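Local coordinates for protein purine nucleosidase, (IunH-1) (Sulfolobus solfataricus, PDB 3T8J) that belongs to the nucleosidase superfamily, assembles as a tetramer of alpha/beta subunits and carries a bound sodium ion, at residues N65-K70 against I165-D170; I191-T196 against Y293-K298. All coordinates share one frame; numbering follows the deposited sequence.

In the fold
Interactions 1 and 2 lie on opposite sides of the chain's centre, about 28 Å apart between their centres and about 13 Å between nearest atoms. They come in series along the chain: 65-70 pairs with 165-170 before 191-196 pairs with 293-298. Each has a segment on or next to a strand of the same mixed sheet. The loop 65-70 follows one of its edge strands, 60-62, whereas 293-295 ends strand 289-295, which lies between strands 182-185 and 251-261. Interaction 1 is buried and borders another subunit; interaction 2 is partly buried and touches no other chain. Together they tie loops of the alpha/beta fold to the starts of helices 169-177 and 297-308.

Interaction 1. Residues N65-K70 against I165-D170; sequences NKPLLK and IWVDPD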
loop_
_atom_site.group_PDB
_atom_site.type_symbol
_atom_site.label_atom_id
_atom_site.label_comp_id
_atom_site.label_asym_id
_atom_site.label_seq_id
_atom_site.Cartn_x
_atom_site.Cartn_y
_atom_site.Cartn_z
ATOM N N ASN A 65 -11.256 21.874 10.024
ATOM C CA ASN A 65 -12.566 21.352 9.638
ATOM C C ASN A 65 -12.511 20.224 8.640
ATOM O O ASN A 65 -13.550 19.808 8.100
ATOM C CB ASN A 65 -13.525 22.467 9.176
ATOM C CG ASN A 65 -13.204 23.003 7.818
ATOM O OD1 ASN A 65 -12.122 22.813 7.271
ATOM N ND2 ASN A 65 -14.191 23.717 7.236
ATOM N N LYS A 66 -11.319 19.671 8.441
ATOM C CA LYS A 66 -11.142 18.478 7.638
ATOM C C LYS A 66 -9.764 17.869 7.997
ATOM O O LYS A 66 -8.893 18.576 8.527
ATOM C CB LYS A 66 -11.222 18.750 6.163
ATOM C CG LYS A 66 -10.213 19.652 5.602
ATOM C CD LYS A 66 -10.547 19.966 4.134
ATOM C CE LYS A 66 -9.534 20.927 3.523
ATOM N NZ LYS A 66 -9.509 20.723 2.051
ATOM N N PRO A 67 -9.587 16.565 7.705
ATOM C CA PRO A 67 -8.294 15.905 7.974
ATOM C C PRO A 67 -7.170 16.529 7.152
ATOM O O PRO A 67 -7.389 17.208 6.152
ATOM C CB PRO A 67 -8.552 14.451 7.579
ATOM C CG PRO A 67 -10.040 14.290 7.631
ATOM C CD PRO A 67 -10.559 15.602 7.163
ATOM N N LEU A 68 -5.930 16.287 7.574
ATOM C CA LEU A 68 -4.805 16.806 6.818
ATOM C C LEU A 68 -4.824 16.418 5.345
ATOM O O LEU A 68 -4.571 17.259 4.482
ATOM C CB LEU A 68 -3.498 16.343 7.468
ATOM C CG LEU A 68 -3.238 16.707 8.923
ATOM C CD1 LEU A 68 -1.918 16.051 9.415
ATOM C CD2 LEU A 68 -3.177 18.203 9.141
ATOM N N LEU A 69 -5.100 15.143 5.065
ATOM C CA LEU A 69 -4.999 14.550 3.715
ATOM C C LEU A 69 -6.254 13.789 3.265
ATOM O O LEU A 69 -6.656 13.847 2.079
ATOM C CB LEU A 69 -3.810 13.573 3.673
ATOM C CG LEU A 69 -2.413 14.155 3.635
ATOM C CD1 LEU A 69 -1.500 13.459 4.620
ATOM C CD2 LEU A 69 -1.838 14.128 2.206
ATOM N N LYS A 70 -6.849 13.032 4.162
ATOM C CA LYS A 70 -7.859 12.072 3.757
ATOM C C LYS A 70 -9.265 12.651 3.769
ATOM O O LYS A 70 -9.526 13.642 4.429
ATOM C CB LYS A 70 -7.789 10.854 4.650
ATOM C CG LYS A 70 -6.418 10.148 4.391
ATOM C CD LYS A 70 -6.294 8.828 4.950
ATOM C CE LYS A 70 -5.030 8.108 4.479
ATOM N NZ LYS A 70 -3.703 8.883 4.479
ATOM N N ILE A 165 -9.012 7.904 15.409
ATOM C CA ILE A 165 -7.784 7.625 14.654
ATOM C C ILE A 165 -8.074 7.524 13.155
ATOM O O ILE A 165 -7.341 8.074 12.318
ATOM C CB ILE A 165 -7.089 6.341 15.156
ATOM C CG1 ILE A 165 -6.849 6.397 16.674
ATOM C CG2 ILE A 165 -5.740 6.067 14.390
ATOM C CD1 ILE A 165 -5.961 7.562 17.131
ATOM N N TRP A 166 -9.168 6.834 12.788
ATOM C CA TRP A 166 -9.536 6.656 11.381
ATOM C C TRP A 166 -9.800 8.009 10.644
ATOM O O TRP A 166 -9.449 8.154 9.470
ATOM C CB TRP A 166 -10.799 5.759 11.294
ATOM C CG TRP A 166 -11.295 5.545 9.903
ATOM C CD1 TRP A 166 -10.944 4.543 9.023
ATOM C CD2 TRP A 166 -12.264 6.347 9.214
ATOM N NE1 TRP A 166 -11.605 4.692 7.824
ATOM C CE2 TRP A 166 -12.416 5.802 7.917
ATOM C CE3 TRP A 166 -12.997 7.497 9.557
ATOM C CZ2 TRP A 166 -13.282 6.353 6.980
ATOM C CZ3 TRP A 166 -13.854 8.032 8.619
ATOM C CH2 TRP A 166 -13.983 7.464 7.345
ATOM N N VAL A 167 -10.430 8.965 11.314
ATOM C CA VAL A 167 -10.789 10.259 10.665
ATOM C C VAL A 167 -9.552 10.940 10.099
ATOM O O VAL A 167 -9.535 11.417 8.960
ATOM C CB VAL A 167 -11.558 11.181 11.611
ATOM C CG1 VAL A 167 -11.546 12.648 11.121
ATOM C CG2 VAL A 167 -13.022 10.684 11.805
ATOM N N ASP A 168 -8.482 10.927 10.904
ATOM C CA ASP A 168 -7.221 11.560 10.508
ATOM C C ASP A 168 -6.037 10.729 10.978
ATOM O O ASP A 168 -5.419 11.042 11.990
ATOM C CB ASP A 168 -7.125 13.020 10.938
ATOM C CG ASP A 168 -6.015 13.769 10.205
ATOM O OD1 ASP A 168 -5.169 13.108 9.557
ATOM O OD2 ASP A 168 -5.975 15.026 10.259
ATOM N N PRO A 169 -5.732 9.672 10.218
ATOM C CA PRO A 169 -4.651 8.773 10.686
ATOM C C PRO A 169 -3.290 9.368 10.457
ATOM O O PRO A 169 -2.323 8.969 11.115
ATOM C CB PRO A 169 -4.877 7.507 9.865
ATOM C CG PRO A 169 -5.519 7.990 8.614
ATOM C CD PRO A 169 -6.387 9.168 8.994
ATOM N N ASP A 170 -3.196 10.338 9.544
ATOM C CA ASP A 170 -1.932 11.070 9.345
ATOM C C ASP A 170 -1.625 11.919 10.571
ATOM O O ASP A 170 -0.506 11.902 11.106
ATOM C CB ASP A 170 -2.052 11.884 8.056
ATOM C CG ASP A 170 -2.305 10.978 6.875
ATOM O OD1 ASP A 170 -1.397 10.226 6.497
ATOM O OD2 ASP A 170 -3.457 10.940 6.370
HETATM O O HOH W 1 -5.395 12.827 6.807
#
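Two aspartates at the start of helix 169-177, the N-cap Asp168 and Asp170 in the first turn, hold the loop that follows strand 60-62. The backbone N of Leu68 donates to Asp168 OD2 over 3.0 Å in a fairly straight bond, 161° at the hydrogen, and meets that oxygen from above the carboxylate plane. The same OD2 is bonded to Thr125 OG1, while OD1 caps the helix through Ala171 N. The chi1 of -164° turns the Asp168 carboxylate away from its own backbone N and across to the loop.

Pro67 packs beside this bond: its CG lies 3.2 Å from Val167 O and 4.1 Å from Val167 CG1, and its CB lies against the carboxylate carbon of Asp168. Lys70, three residues on from Pro67, reaches back to the helix start. Its chain runs extended past the ring of Pro169, with Lys70 CD 3.8 Å from Pro169 CG. It then bends at the last torsion (chi4 45°) to bring NZ to Asp170. The resulting salt bridge is 2.8 Å from Lys70 NZ to Asp170 OD2, on the syn lone pair, with a weak second bond to OD1. Asn263 adds a second hold on both partners, its O on Lys70 NZ and its ND2 on Asp170 OD1. Leu69 sets CD1 against the same carboxylate, 3.4 Å from Asp170 CG.

A water joins the two aspartates, donating to Asp168 OD1 and Asp170 OD2 and accepting from Leu69 N at 2.9 Å. Leu132 and Ile174 of the second subunit pack on Leu68 and Leu69, respectively, so the loop also lines a subunit interface. The arrangement is that of an N-capped helix start whose capping aspartate also binds a neighbouring loop.

Interaction 2. Residues I191-T196 against Y293-K298; sequences INYPVT and YEINKK
Tyr193 lays its ring on Ile295 at the end of strand 289-295, and Asn192, the residue before it, joins in through a water. Asn192 ND2 donates to this water over 3.0 Å, and the water donates in turn to Tyr293 O. The hydroxyl OH of Tyr193 lies 2.9 Å from the same water, so one solvent molecule links three groups of the two segments.

Tyr193 carries most of the contact. Its ring lies flat over Ile295, whose CG1 stands 3.5 Å from the ring centroid and only 2° off the normal, a centred CH-pi contact. CB of Asn192 lies over the opposite face, near the rim. CG1 of Ile295 sits between its own backbone N and carbonyl carbon (chi1 77°), a setting that brings this branch under the ring. The phenol oxygen reaches past the isoleucine side chain to the backbone of the same residue, where Ile295 N donates to Tyr193 OH over 3.2 Å, nearly straight at 168°. Water and amide thus both fix the hydroxyl end, while CB of Lys297 lies 4.0 Å from Tyr193 CD1.

Pro194 offers its carbonyl to Lys297, whose extended chain runs antiparallel alongside the tyrosine side chain. Lys297 NZ donates to Pro194 O over 2.7 Å, tilted modestly from the carbonyl plane, and also forms a salt bridge with Glu199. Thr196 adds its methyl CG2, 3.7 Å from Lys297 NZ; its backbone N is bonded to that same Glu199, and its side chain N-caps helix 197-204.

The contact thus joins the loop between helices 187-190 and 197-204 to the turn where strand 289-295 passes, through N-cap Asn296, into helix 297-308. Ile295 packs further on Ile240 and Ile244 of helix 237-246, and strand 251-261 pairs with Tyr293 and Glu294.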
loop_
_atom_site.group_PDB
_atom_site.type_symbol
_atom_site.label_atom_id
_atom_site.label_comp_id
_atom_site.label_asym_id
_atom_site.label_seq_id
_atom_site.Cartn_x
_atom_site.Cartn_y
_atom_site.Cartn_z
ATOM N N ILE A 191 -15.851 -0.433 25.635
ATOM C CA ILE A 191 -17.131 -1.112 25.347
ATOM C C ILE A 191 -17.442 -2.251 26.307
ATOM O O ILE A 191 -18.564 -2.744 26.327
ATOM C CB ILE A 191 -17.266 -1.627 23.873
ATOM C CG1 ILE A 191 -16.189 -2.664 23.536
ATOM C CG2 ILE A 191 -17.276 -0.439 22.905
ATOM C CD1 ILE A 191 -16.264 -3.190 22.083
ATOM N N ASN A 192 -16.463 -2.670 27.114
ATOM C CA ASN A 192 -16.717 -3.652 28.179
ATOM C C ASN A 192 -17.458 -3.083 29.399
ATOM O O ASN A 192 -17.832 -3.840 30.302
ATOM C CB ASN A 192 -15.388 -4.271 28.653
ATOM C CG ASN A 192 -14.659 -5.020 27.550
ATOM O OD1 ASN A 192 -15.280 -5.577 26.642
ATOM N ND2 ASN A 192 -13.328 -5.055 27.641
ATOM N N TYR A 193 -17.675 -1.764 29.423
ATOM C CA TYR A 193 -18.207 -1.053 30.584
ATOM C C TYR A 193 -19.376 -0.135 30.213
ATOM O O TYR A 193 -19.353 1.054 30.544
ATOM C CB TYR A 193 -17.085 -0.243 31.240
ATOM C CG TYR A 193 -15.853 -1.068 31.545
ATOM C CD1 TYR A 193 -15.807 -1.906 32.668
ATOM C CD2 TYR A 193 -14.741 -1.035 30.716
ATOM C CE1 TYR A 193 -14.676 -2.673 32.958
ATOM C CE2 TYR A 193 -13.596 -1.813 31.005
ATOM C CZ TYR A 193 -13.586 -2.630 32.118
ATOM O OH TYR A 193 -12.468 -3.386 32.421
ATOM N N PRO A 194 -20.410 -0.680 29.531
ATOM C CA PRO A 194 -21.559 0.154 29.179
ATOM C C PRO A 194 -22.410 0.522 30.384
ATOM O O PRO A 194 -22.378 -0.173 31.404
ATOM C CB PRO A 194 -22.363 -0.743 28.254
ATOM C CG PRO A 194 -22.111 -2.113 28.789
ATOM C CD PRO A 194 -20.632 -2.090 29.184
ATOM N N VAL A 195 -23.185 1.590 30.226
ATOM C CA VAL A 195 -24.248 1.947 31.149
ATOM C C VAL A 195 -25.446 0.999 30.926
ATOM O O VAL A 195 -26.113 1.045 29.881
ATOM C CB VAL A 195 -24.681 3.406 30.944
ATOM C CG1 VAL A 195 -25.880 3.752 31.872
ATOM C CG2 VAL A 195 -23.467 4.358 31.156
ATOM N N THR A 196 -25.692 0.151 31.917
ATOM C CA THR A 196 -26.697 -0.918 31.839
ATOM C C THR A 196 -28.112 -0.371 31.981
ATOM O O THR A 196 -28.307 0.771 32.394
ATOM C CB THR A 196 -26.494 -1.958 32.962
ATOM O OG1 THR A 196 -26.699 -1.341 34.233
ATOM C CG2 THR A 196 -25.097 -2.581 32.904
ATOM N N TYR A 293 -6.020 -1.104 29.718
ATOM C CA TYR A 293 -6.679 -2.344 29.306
ATOM C C TYR A 293 -7.878 -2.725 30.178
ATOM O O TYR A 293 -8.706 -3.526 29.745
ATOM C CB TYR A 293 -5.659 -3.504 29.259
ATOM C CG TYR A 293 -4.802 -3.516 28.002
ATOM C CD1 TYR A 293 -3.557 -2.881 27.936
ATOM C CD2 TYR A 293 -5.254 -4.149 26.850
ATOM C CE1 TYR A 293 -2.792 -2.917 26.750
ATOM C CE2 TYR A 293 -4.495 -4.181 25.674
ATOM C CZ TYR A 293 -3.270 -3.542 25.626
ATOM O OH TYR A 293 -2.544 -3.585 24.431
ATOM N N GLU A 294 -7.976 -2.177 31.392
ATOM C CA GLU A 294 -9.091 -2.447 32.311
ATOM C C GLU A 294 -9.373 -1.222 33.201
ATOM O O GLU A 294 -8.455 -0.429 33.480
ATOM C CB GLU A 294 -8.783 -3.667 33.212
ATOM C CG GLU A 294 -8.481 -4.995 32.489
ATOM C CD GLU A 294 -8.124 -6.135 33.449
ATOM O OE1 GLU A 294 -8.608 -6.151 34.606
ATOM O OE2 GLU A 294 -7.346 -7.020 33.029
ATOM N N ILE A 295 -10.631 -1.081 33.628
ATOM C CA ILE A 295 -11.052 -0.044 34.579
ATOM C C ILE A 295 -11.890 -0.661 35.712
ATOM O O ILE A 295 -12.347 -1.801 35.621
ATOM C CB ILE A 295 -11.850 1.135 33.922
ATOM C CG1 ILE A 295 -13.299 0.752 33.620
ATOM C CG2 ILE A 295 -11.160 1.638 32.637
ATOM C CD1 ILE A 295 -14.181 1.923 33.350
ATOM N N ASN A 296 -12.041 0.119 36.775
ATOM C CA ASN A 296 -12.974 -0.163 37.862
ATOM C C ASN A 296 -14.304 0.514 37.537
ATOM O O ASN A 296 -14.430 1.736 37.661
ATOM C CB ASN A 296 -12.391 0.354 39.190
ATOM C CG ASN A 296 -13.242 -0.024 40.397
ATOM O OD1 ASN A 296 -14.472 0.030 40.357
ATOM N ND2 ASN A 296 -12.582 -0.404 41.487
ATOM N N LYS A 297 -15.292 -0.275 37.097
ATOM C CA LYS A 297 -16.579 0.276 36.664
ATOM C C LYS A 297 -17.291 1.019 37.790
ATOM O O LYS A 297 -17.882 2.081 37.554
ATOM C CB LYS A 297 -17.523 -0.796 36.116
ATOM C CG LYS A 297 -18.637 -0.152 35.279
ATOM C CD LYS A 297 -19.839 -1.002 35.003
ATOM C CE LYS A 297 -20.875 -0.103 34.320
ATOM N NZ LYS A 297 -22.130 -0.776 34.030
ATOM N N LYS A 298 -17.245 0.455 38.991
ATOM C CA LYS A 298 -17.929 1.038 40.136
ATOM C C LYS A 298 -17.390 2.435 40.417
ATOM O O LYS A 298 -18.163 3.378 40.596
ATOM C CB LYS A 298 -17.768 0.149 41.370
ATOM C CG LYS A 298 -18.398 0.719 42.632
ATOM C CD LYS A 298 -18.404 -0.310 43.747
ATOM C CE LYS A 298 -18.915 0.279 45.058
ATOM N NZ LYS A 298 -18.854 -0.702 46.177
HETATM O O HOH W 2 -11.440 -4.416 29.929
#